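Long-range contacts in putative cell surface protein (Streptococcus pyogenes, PDB 4OFQ), which probably acts as a streptococcal cell-surface adhesin of the antigen I/II family, this C-terminal region being built from beta-sandwich domains: residues Leu34-Thr38 against Ser154-Lys158; Val193-Phe198 against Val217-Gly223; Leu234-Val240 against Tyr328-Gly334; Asp260-Ser264 against Lys301-Glu307. All coordinates share one frame; numbering follows the deposited sequence. Where two conformers were deposited one is given.

Contact 1. Residues Leu34-Thr38 against Ser154-Lys158; sequences LPNST and SFKLK
Thr38, Leu157 and Lys156 give up most of the surface buried here. At one end, Lys156 bends across toward segment 34-38: its side chain turns at chi2 (-77°) and then runs straight, bringing NZ to the hydroxyl of Thr38, where NZ donates a hydrogen bond to OG1 at 2.7 Å. The methyl branch of Thr38 is turned the other way, and CG2 rests against CB of Ser154 at 3.9 Å. At the other end, Leu157 points its side chain at the turn, and its CD1 lies 3.6 Å from both Leu34 O and Pro35 O. Between the two ends the backbones part, and a water bridges them, donating to Pro35 O and accepting from Leu157 N at 2.9 Å; its approach to Ser37 O is doubtfully short. Residues Leu34 to Ser37 form a type I beta turn closed by Ser37 N to Leu34 O (3.0 Å) and braced by Leu34 N to Ser37 OG (2.8 Å). Beyond it the chain pairs regularly, Leu39 with Phe155. The turn leads from strand 32-33 of the mixed sheet into strand 38-45 of the antiparallel one, a sheet-to-sheet connection characteristic of a beta-sandwich.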
loop_
_atom_site.group_PDB
_atom_site.type_symbol
_atom_site.label_atom_id
_atom_site.label_comp_id
_atom_site.label_asym_id
_atom_site.label_seq_id
_atom_site.Cartn_x
_atom_site.Cartn_y
_atom_site.Cartn_z
ATOM N N LEU A 34 1.832 -1.556 -1.161
ATOM C CA LEU A 34 2.806 -1.988 -0.160
ATOM C C LEU A 34 2.257 -1.738 1.253
ATOM O O LEU A 34 1.327 -0.945 1.418
ATOM C CB LEU A 34 4.132 -1.234 -0.383
ATOM C CG LEU A 34 4.760 -1.499 -1.756
ATOM C CD1 LEU A 34 5.974 -0.608 -1.999
ATOM C CD2 LEU A 34 5.157 -2.967 -1.847
ATOM N N PRO A 35 2.813 -2.426 2.273
ATOM C CA PRO A 35 2.314 -2.296 3.649
ATOM C C PRO A 35 2.233 -0.838 4.153
ATOM O O PRO A 35 1.294 -0.452 4.870
ATOM C CB PRO A 35 3.352 -3.070 4.454
ATOM C CG PRO A 35 3.815 -4.144 3.520
ATOM C CD PRO A 35 3.814 -3.506 2.155
ATOM N N ASN A 36 3.226 -0.037 3.792
ATOM C CA ASN A 36 3.262 1.353 4.239
ATOM C C ASN A 36 2.600 2.338 3.271
ATOM O O ASN A 36 2.748 3.547 3.434
ATOM C CB ASN A 36 4.711 1.781 4.568
ATOM C CG ASN A 36 5.604 1.884 3.322
ATOM O OD1 ASN A 36 5.134 1.773 2.183
ATOM N ND2 ASN A 36 6.901 2.112 3.541
ATOM N N SER A 37 1.906 1.828 2.252
ATOM C CA SER A 37 1.244 2.688 1.254
ATOM C C SER A 37 0.142 3.549 1.864
ATOM O O SER A 37 -0.529 3.139 2.812
ATOM C CB SER A 37 0.633 1.856 0.110
ATOM O OG SER A 37 1.645 1.187 -0.644
ATOM N N THR A 38 -0.031 4.746 1.320
ATOM C CA THR A 38 -1.185 5.575 1.656
ATOM C C THR A 38 -2.176 5.330 0.550
ATOM O O THR A 38 -1.820 5.448 -0.614
ATOM C CB THR A 38 -0.817 7.068 1.665
ATOM O OG1 THR A 38 0.197 7.300 2.653
ATOM C CG2 THR A 38 -2.050 7.930 1.980
ATOM N N SER A 154 -7.809 9.843 2.509
ATOM C CA SER A 154 -6.594 9.012 2.545
ATOM C C SER A 154 -6.568 8.113 3.777
ATOM O O SER A 154 -6.763 8.599 4.895
ATOM C CB SER A 154 -5.333 9.890 2.533
ATOM O OG SER A 154 -5.257 10.629 1.323
ATOM N N PHE A 155 -6.285 6.820 3.577
ATOM C CA PHE A 155 -6.157 5.862 4.680
ATOM C C PHE A 155 -4.770 5.204 4.665
ATOM O O PHE A 155 -4.160 5.030 3.593
ATOM C CB PHE A 155 -7.160 4.709 4.538
ATOM C CG PHE A 155 -8.612 5.096 4.699
ATOM C CD1 PHE A 155 -9.192 5.193 5.967
ATOM C CD2 PHE A 155 -9.421 5.269 3.583
ATOM C CE1 PHE A 155 -10.534 5.503 6.108
ATOM C CE2 PHE A 155 -10.775 5.585 3.719
ATOM C CZ PHE A 155 -11.328 5.688 4.981
ATOM N N LYS A 156 -4.303 4.803 5.846
ATOM C CA LYS A 156 -3.181 3.859 5.964
ATOM C C LYS A 156 -3.703 2.447 6.287
ATOM O O LYS A 156 -4.827 2.287 6.773
ATOM C CB LYS A 156 -2.252 4.280 7.098
ATOM C CG LYS A 156 -1.908 5.757 7.111
ATOM C CD LYS A 156 -0.876 6.118 6.070
ATOM C CE LYS A 156 -0.535 7.609 6.166
ATOM N NZ LYS A 156 0.536 8.031 5.201
ATOM N N LEU A 157 -2.872 1.435 6.038
ATOM C CA LEU A 157 -3.191 0.048 6.401
ATOM C C LEU A 157 -2.838 -0.245 7.871
ATOM O O LEU A 157 -1.961 0.399 8.449
ATOM C CB LEU A 157 -2.393 -0.909 5.510
ATOM C CG LEU A 157 -2.623 -0.791 3.999
ATOM C CD1 LEU A 157 -1.686 -1.716 3.225
ATOM C CD2 LEU A 157 -4.079 -1.112 3.690
ATOM N N LYS A 158 -3.508 -1.231 8.468
ATOM C CA LYS A 158 -3.133 -1.699 9.801
ATOM C C LYS A 158 -1.789 -2.409 9.711
ATOM O O LYS A 158 -1.555 -3.174 8.781
ATOM C CB LYS A 158 -4.195 -2.647 10.370
ATOM C CG LYS A 158 -5.542 -1.960 10.700
ATOM C CD LYS A 158 -6.505 -2.948 11.368
ATOM C CE LYS A 158 -7.673 -2.203 12.009
ATOM N NZ LYS A 158 -8.713 -3.079 12.626
HETATM O O HOH W 1 -0.189 1.912 4.991
#

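Contact 2. Residues Val193-Phe198 against Val217-Gly223; sequences VHKDVF and VTYRLEG
An antiparallel ladder at the edge of a four-stranded sheet joins Val193-Phe198 to Val217-Gly223, with Lys195 and Tyr219 meeting on one of its faces. Asp196 and Arg220 exchange backbone bonds, N to O, at 3.0 and 2.9 Å, Phe198 and Thr218 do likewise, and Glu222 N closes the ladder on His194 O. Lys195 has CG opposite its backbone nitrogen (chi1 178°) and is extended beyond it; its CE lies 3.5 Å from Tyr219 CD1, and NZ sits over that ring, 4.2 Å from the centroid. NZ is also linked covalently to CG of Asn326 and hydrogen-bonded to Asp241 OD2, while Tyr219 OH goes to Asp248. Val197 CG2 approaches Tyr219 CE1 at 3.5 Å, and Val217 CG2 lies near the rim over the face of the tyrosine opposite Lys195. On the other side of the sheet, Arg220 CB meets the edge of the Phe198 ring at CE2 (3.7 Å). The Arg220 guanidinium folds back at chi3 (80°) to form a salt bridge with Glu222, NH2 to OE2 at 3.0 Å, and has a second acidic partner in Asp311. The Lys195-Asn326 link, with an aspartate beside it, is the intramolecular isopeptide bond characteristic of Gram-positive surface adhesins.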
loop_
_atom_site.group_PDB
_atom_site.type_symbol
_atom_site.label_atom_id
_atom_site.label_comp_id
_atom_site.label_asym_id
_atom_site.label_seq_id
_atom_site.Cartn_x
_atom_site.Cartn_y
_atom_site.Cartn_z
ATOM N N VAL A 193 11.952 -11.792 2.139
ATOM C CA VAL A 193 13.283 -11.940 1.551
ATOM C C VAL A 193 13.991 -13.095 2.244
ATOM O O VAL A 193 13.602 -13.500 3.336
ATOM C CB VAL A 193 14.142 -10.649 1.666
ATOM C CG1 VAL A 193 13.568 -9.543 0.753
ATOM C CG2 VAL A 193 14.219 -10.184 3.108
ATOM N N HIS A 194 15.025 -13.628 1.606
ATOM C CA HIS A 194 15.716 -14.788 2.151
ATOM C C HIS A 194 17.224 -14.599 2.126
ATOM O O HIS A 194 17.775 -13.949 1.230
ATOM C CB HIS A 194 15.321 -16.056 1.388
ATOM C CG HIS A 194 13.854 -16.351 1.436
ATOM N ND1 HIS A 194 12.963 -15.841 0.518
ATOM C CD2 HIS A 194 13.121 -17.089 2.303
ATOM C CE1 HIS A 194 11.744 -16.257 0.812
ATOM N NE2 HIS A 194 11.813 -17.017 1.892
ATOM N N LYS A 195 17.886 -15.162 3.126
ATOM C CA LYS A 195 19.333 -15.132 3.172
ATOM C C LYS A 195 19.837 -16.550 3.154
ATOM O O LYS A 195 19.271 -17.406 3.821
ATOM C CB LYS A 195 19.844 -14.433 4.428
ATOM C CG LYS A 195 21.367 -14.435 4.500
ATOM C CD LYS A 195 21.898 -13.405 5.504
ATOM C CE LYS A 195 23.415 -13.343 5.451
ATOM N NZ LYS A 195 23.937 -12.220 6.264
ATOM N N ASP A 196 20.879 -16.822 2.372
ATOM C CA ASP A 196 21.514 -18.126 2.475
ATOM C C ASP A 196 23.009 -17.947 2.591
ATOM O O ASP A 196 23.545 -16.849 2.350
ATOM C CB ASP A 196 21.142 -19.040 1.305
ATOM C CG ASP A 196 20.993 -20.501 1.736
ATOM O OD1 ASP A 196 21.630 -20.927 2.751
ATOM O OD2 ASP A 196 20.224 -21.219 1.061
ATOM N N VAL A 197 23.677 -19.008 3.025
ATOM C CA VAL A 197 25.128 -18.992 3.143
ATOM C C VAL A 197 25.689 -20.203 2.391
ATOM O O VAL A 197 25.211 -21.330 2.551
ATOM C CB VAL A 197 25.604 -18.942 4.620
ATOM C CG1 VAL A 197 25.068 -20.130 5.423
ATOM C CG2 VAL A 197 27.121 -18.897 4.680
ATOM N N PHE A 198 26.683 -19.940 1.548
ATOM C CA PHE A 198 27.267 -20.948 0.675
ATOM C C PHE A 198 28.770 -21.017 0.801
ATOM O O PHE A 198 29.413 -20.061 1.235
ATOM C CB PHE A 198 26.975 -20.594 -0.782
ATOM C CG PHE A 198 25.525 -20.528 -1.117
ATOM C CD1 PHE A 198 24.787 -21.685 -1.283
ATOM C CD2 PHE A 198 24.897 -19.309 -1.305
ATOM C CE1 PHE A 198 23.443 -21.630 -1.606
ATOM C CE2 PHE A 198 23.559 -19.255 -1.638
ATOM C CZ PHE A 198 22.830 -20.420 -1.786
ATOM N N VAL A 217 33.405 -17.626 2.674
ATOM C CA VAL A 217 32.030 -18.023 2.439
ATOM C C VAL A 217 31.293 -16.892 1.749
ATOM O O VAL A 217 31.709 -15.735 1.786
ATOM C CB VAL A 217 31.252 -18.462 3.710
ATOM C CG1 VAL A 217 32.043 -19.500 4.522
ATOM C CG2 VAL A 217 30.855 -17.260 4.560
ATOM N N THR A 218 30.200 -17.250 1.105
ATOM C CA THR A 218 29.427 -16.271 0.372
ATOM C C THR A 218 28.024 -16.207 0.915
ATOM O O THR A 218 27.347 -17.228 1.012
ATOM C CB THR A 218 29.345 -16.663 -1.111
ATOM O OG1 THR A 218 30.661 -16.649 -1.674
ATOM C CG2 THR A 218 28.464 -15.699 -1.858
ATOM N N TYR A 219 27.565 -15.004 1.246
ATOM C CA TYR A 219 26.171 -14.847 1.647
ATOM C C TYR A 219 25.372 -14.400 0.430
ATOM O O TYR A 219 25.798 -13.507 -0.308
ATOM C CB TYR A 219 26.016 -13.818 2.772
ATOM C CG TYR A 219 26.642 -14.238 4.082
ATOM C CD1 TYR A 219 26.163 -15.334 4.779
ATOM C CD2 TYR A 219 27.723 -13.534 4.621
ATOM C CE1 TYR A 219 26.737 -15.721 5.988
ATOM C CE2 TYR A 219 28.303 -13.918 5.813
ATOM C CZ TYR A 219 27.809 -15.013 6.487
ATOM O OH TYR A 219 28.393 -15.407 7.672
ATOM N N ARG A 220 24.224 -15.030 0.216
ATOM C CA ARG A 220 23.307 -14.542 -0.804
ATOM C C ARG A 220 22.153 -13.805 -0.132
ATOM O O ARG A 220 21.413 -14.388 0.685
ATOM C CB ARG A 220 22.741 -15.675 -1.646
ATOM C CG ARG A 220 21.790 -15.151 -2.712
ATOM C CD ARG A 220 21.313 -16.251 -3.629
ATOM N NE ARG A 220 20.237 -17.036 -3.038
ATOM C CZ ARG A 220 19.065 -17.248 -3.629
ATOM N NH1 ARG A 220 18.813 -16.722 -4.823
ATOM N NH2 ARG A 220 18.139 -17.981 -3.023
ATOM N N LEU A 221 22.008 -12.526 -0.463
ATOM C CA LEU A 221 20.879 -11.752 0.023
ATOM C C LEU A 221 19.858 -11.691 -1.103
ATOM O O LEU A 221 20.046 -10.962 -2.069
ATOM C CB LEU A 221 21.325 -10.344 0.433
ATOM C CG LEU A 221 22.626 -10.246 1.243
ATOM C CD1 LEU A 221 22.917 -8.783 1.666
ATOM C CD2 LEU A 221 22.566 -11.171 2.471
ATOM N N GLU A 222 18.790 -12.474 -0.994
ATOM C CA GLU A 222 17.824 -12.582 -2.092
ATOM C C GLU A 222 16.773 -11.482 -1.982
ATOM O O GLU A 222 15.988 -11.466 -1.035
ATOM C CB GLU A 222 17.138 -13.957 -2.076
ATOM C CG GLU A 222 16.235 -14.177 -3.282
ATOM C CD GLU A 222 15.560 -15.538 -3.292
ATOM O OE1 GLU A 222 14.719 -15.793 -2.403
ATOM O OE2 GLU A 222 15.866 -16.345 -4.201
ATOM N N GLY A 223 16.767 -10.557 -2.935
ATOM C CA GLY A 223 15.804 -9.460 -2.896
ATOM C C GLY A 223 14.405 -9.887 -3.317
ATOM O O GLY A 223 14.221 -10.853 -4.058
HETATM O O HOH W 2 13.727 -13.721 -1.332
#

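Contact 3. Residues Leu234-Val240 against Tyr328-Gly334; sequences LTEYKFV and YTLYVNG
Strands 237-240 and 329-332 run antiparallel, their axes 4.7 Å apart at closest approach and 164° between directions, with Lys238-Tyr331 and Val240-Thr329 as hydrogen-bonded pairs. On the face carrying Phe239 and Leu330, the leucine places CD1 over the centre of the phenylalanine ring, 3.8 Å from its centroid. The same CD1 also lies over one face of the Tyr237 ring, with CD2 near its CZ; the tyrosine OH is hydrogen-bonded to Trp224 O. Tyr328 crosses Phe239 with ring planes only 23° apart but slid so far, centroids 5.5 Å apart, that they hardly overlap; CE2 of the tyrosine touches CD2 of the phenylalanine. On the reverse face Val240 CG2 packs against Tyr331 CE1 at 3.7 Å. Past the strand end, the side-chain carbonyl of Asn333 takes two consecutive backbone NH groups of the loop before strand 237-240. Its OD1 accepts from Thr235 N (2.7 Å) and Glu236 N (3.1 Å), both coming from the same side of the amide plane, and its ND2 goes to Asp233 O, which fixes the amide's orientation. Glu236, with CG anti to its N (chi1 175°), stretches alongside Tyr331 so that OE1 receives Gly334 N at 2.7 Å. Asn333 and Gly334 have the positive phi values of a type I' turn leading into strand 335-338. One amide and one carboxylate thus each take backbone NH groups of the opposite segment, and the NH held by Glu236, with Lys238 at longer range, would probably favour a charged carboxylate.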
loop_
_atom_site.group_PDB
_atom_site.type_symbol
_atom_site.label_atom_id
_atom_site.label_comp_id
_atom_site.label_asym_id
_atom_site.label_seq_id
_atom_site.Cartn_x
_atom_site.Cartn_y
_atom_site.Cartn_z
ATOM N N LEU A 234 9.159 2.889 -8.124
ATOM C CA LEU A 234 10.204 2.546 -7.160
ATOM C C LEU A 234 11.045 3.751 -6.726
ATOM O O LEU A 234 11.559 4.477 -7.567
ATOM C CB LEU A 234 11.107 1.460 -7.737
ATOM C CG LEU A 234 10.440 0.087 -7.871
ATOM C CD1 LEU A 234 11.320 -0.909 -8.639
ATOM C CD2 LEU A 234 10.091 -0.444 -6.483
ATOM N N THR A 235 11.182 3.965 -5.414
ATOM C CA THR A 235 12.038 5.047 -4.912
ATOM C C THR A 235 13.185 4.553 -4.015
ATOM O O THR A 235 14.157 5.279 -3.769
ATOM C CB THR A 235 11.234 6.153 -4.199
ATOM O OG1 THR A 235 10.429 5.584 -3.164
ATOM C CG2 THR A 235 10.331 6.870 -5.185
ATOM N N GLU A 236 13.066 3.324 -3.527
ATOM C CA GLU A 236 14.113 2.726 -2.684
ATOM C C GLU A 236 14.138 1.210 -2.836
ATOM O O GLU A 236 13.083 0.573 -2.865
ATOM C CB GLU A 236 13.879 3.067 -1.215
ATOM C CG GLU A 236 14.854 2.371 -0.244
ATOM C CD GLU A 236 14.588 2.712 1.208
ATOM O OE1 GLU A 236 13.425 2.596 1.649
ATOM O OE2 GLU A 236 15.548 3.104 1.911
ATOM N N TYR A 237 15.345 0.652 -2.921
ATOM C CA TYR A 237 15.567 -0.800 -2.965
ATOM C C TYR A 237 17.000 -0.954 -2.462
ATOM O O TYR A 237 17.976 -0.778 -3.209
ATOM C CB TYR A 237 15.412 -1.352 -4.387
ATOM C CG TYR A 237 15.256 -2.874 -4.501
ATOM C CD1 TYR A 237 16.371 -3.727 -4.482
ATOM C CD2 TYR A 237 14.006 -3.446 -4.671
ATOM C CE1 TYR A 237 16.229 -5.127 -4.602
ATOM C CE2 TYR A 237 13.849 -4.832 -4.788
ATOM C CZ TYR A 237 14.957 -5.666 -4.754
ATOM O OH TYR A 237 14.766 -7.033 -4.897
ATOM N N LYS A 238 17.118 -1.237 -1.173
ATOM C CA LYS A 238 18.399 -1.174 -0.476
ATOM C C LYS A 238 18.589 -2.387 0.422
ATOM O O LYS A 238 17.691 -2.739 1.194
ATOM C CB LYS A 238 18.450 0.108 0.364
ATOM C CG LYS A 238 19.741 0.285 1.164
ATOM C CD LYS A 238 19.824 1.675 1.777
ATOM C CE LYS A 238 18.863 1.850 2.930
ATOM N NZ LYS A 238 19.126 3.161 3.619
ATOM N N PHE A 239 19.761 -3.015 0.319
ATOM C CA PHE A 239 20.112 -4.142 1.170
ATOM C C PHE A 239 20.912 -3.598 2.341
ATOM O O PHE A 239 21.861 -2.834 2.143
ATOM C CB PHE A 239 21.010 -5.131 0.418
ATOM C CG PHE A 239 20.396 -5.734 -0.817
ATOM C CD1 PHE A 239 20.322 -5.011 -1.998
ATOM C CD2 PHE A 239 19.962 -7.055 -0.819
ATOM C CE1 PHE A 239 19.790 -5.570 -3.150
ATOM C CE2 PHE A 239 19.438 -7.623 -1.967
ATOM C CZ PHE A 239 19.350 -6.871 -3.143
ATOM N N VAL A 240 20.552 -4.004 3.558
ATOM C CA VAL A 240 21.325 -3.640 4.741
ATOM C C VAL A 240 21.724 -4.904 5.524
ATOM O O VAL A 240 20.887 -5.759 5.832
ATOM C CB VAL A 240 20.543 -2.679 5.652
ATOM C CG1 VAL A 240 21.390 -2.293 6.845
ATOM C CG2 VAL A 240 20.133 -1.434 4.877
ATOM N N TYR A 328 19.740 -10.176 6.981
ATOM C CA TYR A 328 19.767 -8.893 6.292
ATOM C C TYR A 328 18.376 -8.321 6.211
ATOM O O TYR A 328 17.393 -9.033 6.419
ATOM C CB TYR A 328 20.426 -9.020 4.912
ATOM C CG TYR A 328 19.489 -9.101 3.731
ATOM C CD1 TYR A 328 18.935 -10.319 3.325
ATOM C CD2 TYR A 328 19.179 -7.955 2.997
ATOM C CE1 TYR A 328 18.074 -10.378 2.217
ATOM C CE2 TYR A 328 18.333 -8.003 1.919
ATOM C CZ TYR A 328 17.783 -9.201 1.521
ATOM O OH TYR A 328 16.933 -9.220 0.417
ATOM N N THR A 329 18.301 -7.023 5.935
ATOM C CA THR A 329 17.021 -6.358 5.807
ATOM C C THR A 329 17.006 -5.642 4.478
ATOM O O THR A 329 17.944 -4.912 4.150
ATOM C CB THR A 329 16.789 -5.330 6.936
ATOM O OG1 THR A 329 16.710 -6.005 8.197
ATOM C CG2 THR A 329 15.472 -4.593 6.703
ATOM N N LEU A 330 15.952 -5.868 3.701
ATOM C CA LEU A 330 15.771 -5.159 2.448
ATOM C C LEU A 330 14.777 -4.034 2.717
ATOM O O LEU A 330 13.796 -4.224 3.429
ATOM C CB LEU A 330 15.206 -6.108 1.386
ATOM C CG LEU A 330 15.060 -5.519 -0.011
ATOM C CD1 LEU A 330 16.447 -5.244 -0.634
ATOM C CD2 LEU A 330 14.201 -6.431 -0.907
ATOM N N TYR A 331 15.041 -2.862 2.166
ATOM C CA TYR A 331 14.100 -1.749 2.272
ATOM C C TYR A 331 13.548 -1.512 0.881
ATOM O O TYR A 331 14.299 -1.186 -0.026
ATOM C CB TYR A 331 14.800 -0.499 2.801
ATOM C CG TYR A 331 15.146 -0.608 4.270
ATOM C CD1 TYR A 331 16.334 -1.196 4.678
ATOM C CD2 TYR A 331 14.269 -0.146 5.253
ATOM C CE1 TYR A 331 16.654 -1.313 6.024
ATOM C CE2 TYR A 331 14.578 -0.261 6.590
ATOM C CZ TYR A 331 15.773 -0.840 6.971
ATOM O OH TYR A 331 16.086 -0.967 8.301
ATOM N N VAL A 332 12.249 -1.732 0.698
ATOM C CA VAL A 332 11.617 -1.460 -0.592
ATOM C C VAL A 332 10.617 -0.336 -0.388
ATOM O O VAL A 332 9.621 -0.529 0.311
ATOM C CB VAL A 332 10.842 -2.688 -1.112
ATOM C CG1 VAL A 332 10.226 -2.385 -2.480
ATOM C CG2 VAL A 332 11.761 -3.892 -1.197
ATOM N N ASN A 333 10.878 0.830 -0.986
ATOM C CA ASN A 333 10.032 2.000 -0.766
ATOM C C ASN A 333 9.721 2.221 0.723
ATOM O O ASN A 333 8.580 2.417 1.116
ATOM C CB ASN A 333 8.742 1.930 -1.610
ATOM C CG ASN A 333 8.994 2.210 -3.093
ATOM O OD1 ASN A 333 10.133 2.274 -3.537
ATOM N ND2 ASN A 333 7.923 2.391 -3.855
ATOM N N GLY A 334 10.754 2.149 1.553
ATOM C CA GLY A 334 10.594 2.409 2.969
ATOM C C GLY A 334 10.074 1.255 3.814
ATOM O O GLY A 334 10.020 1.381 5.040
#

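Contact 4. Residues Asp260-Ser264 against Lys301-Glu307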
loop_
_atom_site.group_PDB
_atom_site.type_symbol
_atom_site.label_atom_id
_atom_site.label_comp_id
_atom_site.label_asym_id
_atom_site.label_seq_id
_atom_site.Cartn_x
_atom_site.Cartn_y
_atom_site.Cartn_z
ATOM N N ASP A 260 14.098 -10.027 -15.902
ATOM C CA ASP A 260 14.282 -9.043 -16.963
ATOM C C ASP A 260 13.665 -7.707 -16.536
ATOM O O ASP A 260 12.513 -7.658 -16.095
ATOM C CB ASP A 260 13.621 -9.490 -18.270
ATOM C CG ASP A 260 14.307 -10.678 -18.916
ATOM O OD1 ASP A 260 15.474 -10.987 -18.588
ATOM O OD2 ASP A 260 13.664 -11.302 -19.783
ATOM N N ILE A 261 14.432 -6.631 -16.676
ATOM C CA ILE A 261 14.007 -5.298 -16.249
ATOM C C ILE A 261 13.878 -4.370 -17.456
ATOM O O ILE A 261 14.835 -4.183 -18.203
ATOM C CB ILE A 261 15.006 -4.684 -15.235
ATOM C CG1 ILE A 261 15.149 -5.590 -14.009
ATOM C CG2 ILE A 261 14.563 -3.275 -14.808
ATOM C CD1 ILE A 261 16.387 -5.296 -13.172
ATOM N N THR A 262 12.695 -3.793 -17.650
ATOM C CA THR A 262 12.484 -2.875 -18.768
ATOM C C THR A 262 12.470 -1.443 -18.259
ATOM O O THR A 262 11.808 -1.150 -17.266
ATOM C CB THR A 262 11.173 -3.181 -19.524
ATOM O OG1 THR A 262 11.241 -4.504 -20.073
ATOM C CG2 THR A 262 10.935 -2.175 -20.649
ATOM N N LEU A 263 13.220 -0.566 -18.925
ATOM C CA LEU A 263 13.315 0.834 -18.522
ATOM C C LEU A 263 12.406 1.690 -19.393
ATOM O O LEU A 263 11.835 1.195 -20.361
ATOM C CB LEU A 263 14.756 1.331 -18.599
ATOM C CG LEU A 263 15.722 0.485 -17.771
ATOM C CD1 LEU A 263 17.121 1.057 -17.828
ATOM C CD2 LEU A 263 15.236 0.376 -16.316
ATOM N N SER A 264 12.268 2.966 -19.040
ATOM C CA SER A 264 11.317 3.846 -19.717
ATOM C C SER A 264 11.728 4.150 -21.156
ATOM O O SER A 264 10.876 4.465 -21.995
ATOM C CB SER A 264 11.130 5.144 -18.930
ATOM O OG SER A 264 12.389 5.676 -18.555
ATOM N N LYS A 301 13.467 4.914 -13.518
ATOM C CA LYS A 301 13.314 4.561 -14.925
ATOM C C LYS A 301 12.629 3.210 -15.164
ATOM O O LYS A 301 12.289 2.889 -16.302
ATOM C CB LYS A 301 14.680 4.593 -15.628
ATOM C CG LYS A 301 15.329 5.976 -15.642
ATOM C CD LYS A 301 16.702 5.930 -16.289
ATOM C CE LYS A 301 17.243 7.331 -16.539
ATOM N NZ LYS A 301 18.535 7.282 -17.276
ATOM N N VAL A 302 12.431 2.418 -14.108
ATOM C CA VAL A 302 11.791 1.111 -14.254
ATOM C C VAL A 302 10.286 1.304 -14.441
ATOM O O VAL A 302 9.633 1.921 -13.611
ATOM C CB VAL A 302 12.083 0.189 -13.038
ATOM C CG1 VAL A 302 11.422 -1.184 -13.213
ATOM C CG2 VAL A 302 13.579 0.022 -12.856
ATOM N N VAL A 303 9.734 0.792 -15.536
ATOM C CA VAL A 303 8.309 0.993 -15.808
ATOM C C VAL A 303 7.409 0.074 -14.972
ATOM O O VAL A 303 7.860 -0.945 -14.460
ATOM C CB VAL A 303 7.995 0.870 -17.319
ATOM C CG1 VAL A 303 8.721 1.960 -18.084
ATOM C CG2 VAL A 303 8.385 -0.503 -17.850
ATOM N N ARG A 304 6.138 0.434 -14.817
ATOM C CA ARG A 304 5.247 -0.358 -13.968
ATOM C C ARG A 304 4.875 -1.700 -14.562
ATOM O O ARG A 304 4.497 -2.619 -13.842
ATOM C CB ARG A 304 3.972 0.413 -13.641
ATOM C CG ARG A 304 4.069 1.131 -12.347
ATOM C CD ARG A 304 2.793 1.831 -12.016
ATOM N NE ARG A 304 3.098 3.125 -11.436
ATOM C CZ ARG A 304 2.184 3.969 -10.986
ATOM N NH1 ARG A 304 0.894 3.644 -11.033
ATOM N NH2 ARG A 304 2.567 5.134 -10.481
ATOM N N SER A 305 4.976 -1.818 -15.878
ATOM C CA SER A 305 4.680 -3.081 -16.530
ATOM C C SER A 305 5.865 -4.042 -16.455
ATOM O O SER A 305 5.824 -5.130 -17.044
ATOM C CB SER A 305 4.297 -2.843 -17.988
ATOM O OG SER A 305 5.262 -2.020 -18.603
ATOM N N SER A 306 6.920 -3.639 -15.747
ATOM C CA SER A 306 8.105 -4.485 -15.580
ATOM C C SER A 306 8.308 -4.926 -14.139
ATOM O O SER A 306 8.135 -4.139 -13.207
ATOM C CB SER A 306 9.373 -3.753 -16.039
ATOM O OG SER A 306 10.537 -4.544 -15.787
ATOM N N GLU A 307 8.682 -6.185 -13.957
ATOM C CA GLU A 307 9.117 -6.647 -12.637
ATOM C C GLU A 307 10.459 -6.012 -12.293
ATOM O O GLU A 307 11.145 -5.498 -13.174
ATOM C CB GLU A 307 9.264 -8.169 -12.613
ATOM C CG GLU A 307 7.961 -8.926 -12.787
ATOM C CD GLU A 307 8.093 -10.407 -12.455
ATOM O OE1 GLU A 307 9.127 -11.003 -12.814
ATOM O OE2 GLU A 307 7.163 -10.967 -11.826
HETATM O O HOH W 3 10.415 -6.435 -18.390
#
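Ser306 and Thr262 make the straightest bond here: Thr262 N donates to Ser306 OG at 2.9 Å, 175° at the hydrogen. The same hydroxyl donates to Glu307 O at 2.8 Å, in the carbonyl plane and on a lone pair, and takes a longer bond from a water that also meets Thr262 OG1. Three partners therefore grip OG, which is carried toward Thr262 because chi1 of Ser306 (176°) sets it opposite its own backbone nitrogen. Further along, Val303 N to Thr262 O (3.3 Å) and Ser264 N to Lys301 O are weak, the latter short but strongly bent. Val302 CG2 rests against both Leu263 CD2 (3.9 Å) and Ile261 CG2 (4.0 Å), while Val303 CG1 lies against Ser264 CA at 3.6 Å. The loop that follows helix 296-299 thus docks on one side of the small hairpin 261-262/268-269, an excursion from the domain's larger sheets, with Leu263 and Val302 as a lone backbone bridge. Ser306 is positioned by the type I turn Val303-Ser306, closed by Ser306 N to Val303 O at 3.1 Å, and its carbonyl accepts from Arg230. Arg304, the second residue of the turn, leads away to form salt bridges with Asp233 and Asp22.

In the fold
Contact 3 lies between contacts 1 and 2. Its turn touches contact 1, where Asn36 ND2 lies 3.0 Å from Asn333 O in a probable hydrogen bond, so the N-terminal and C-terminal parts of the chain meet there; the centres of the two contacts are about 17 Å apart. On its far side, Tyr328 OH makes a weak bond of 2.8 Å to Glu222 O of contact 2. Contact 4 falls between the strands of contact 3 in sequence and comes within about 5 Å at the nearest atoms, without touching. The calcium ion belongs to the neighbourhood of contact 1: the Phe155 side chain is about 9 Å away and its ring meets that of Tyr70, a calcium-site residue.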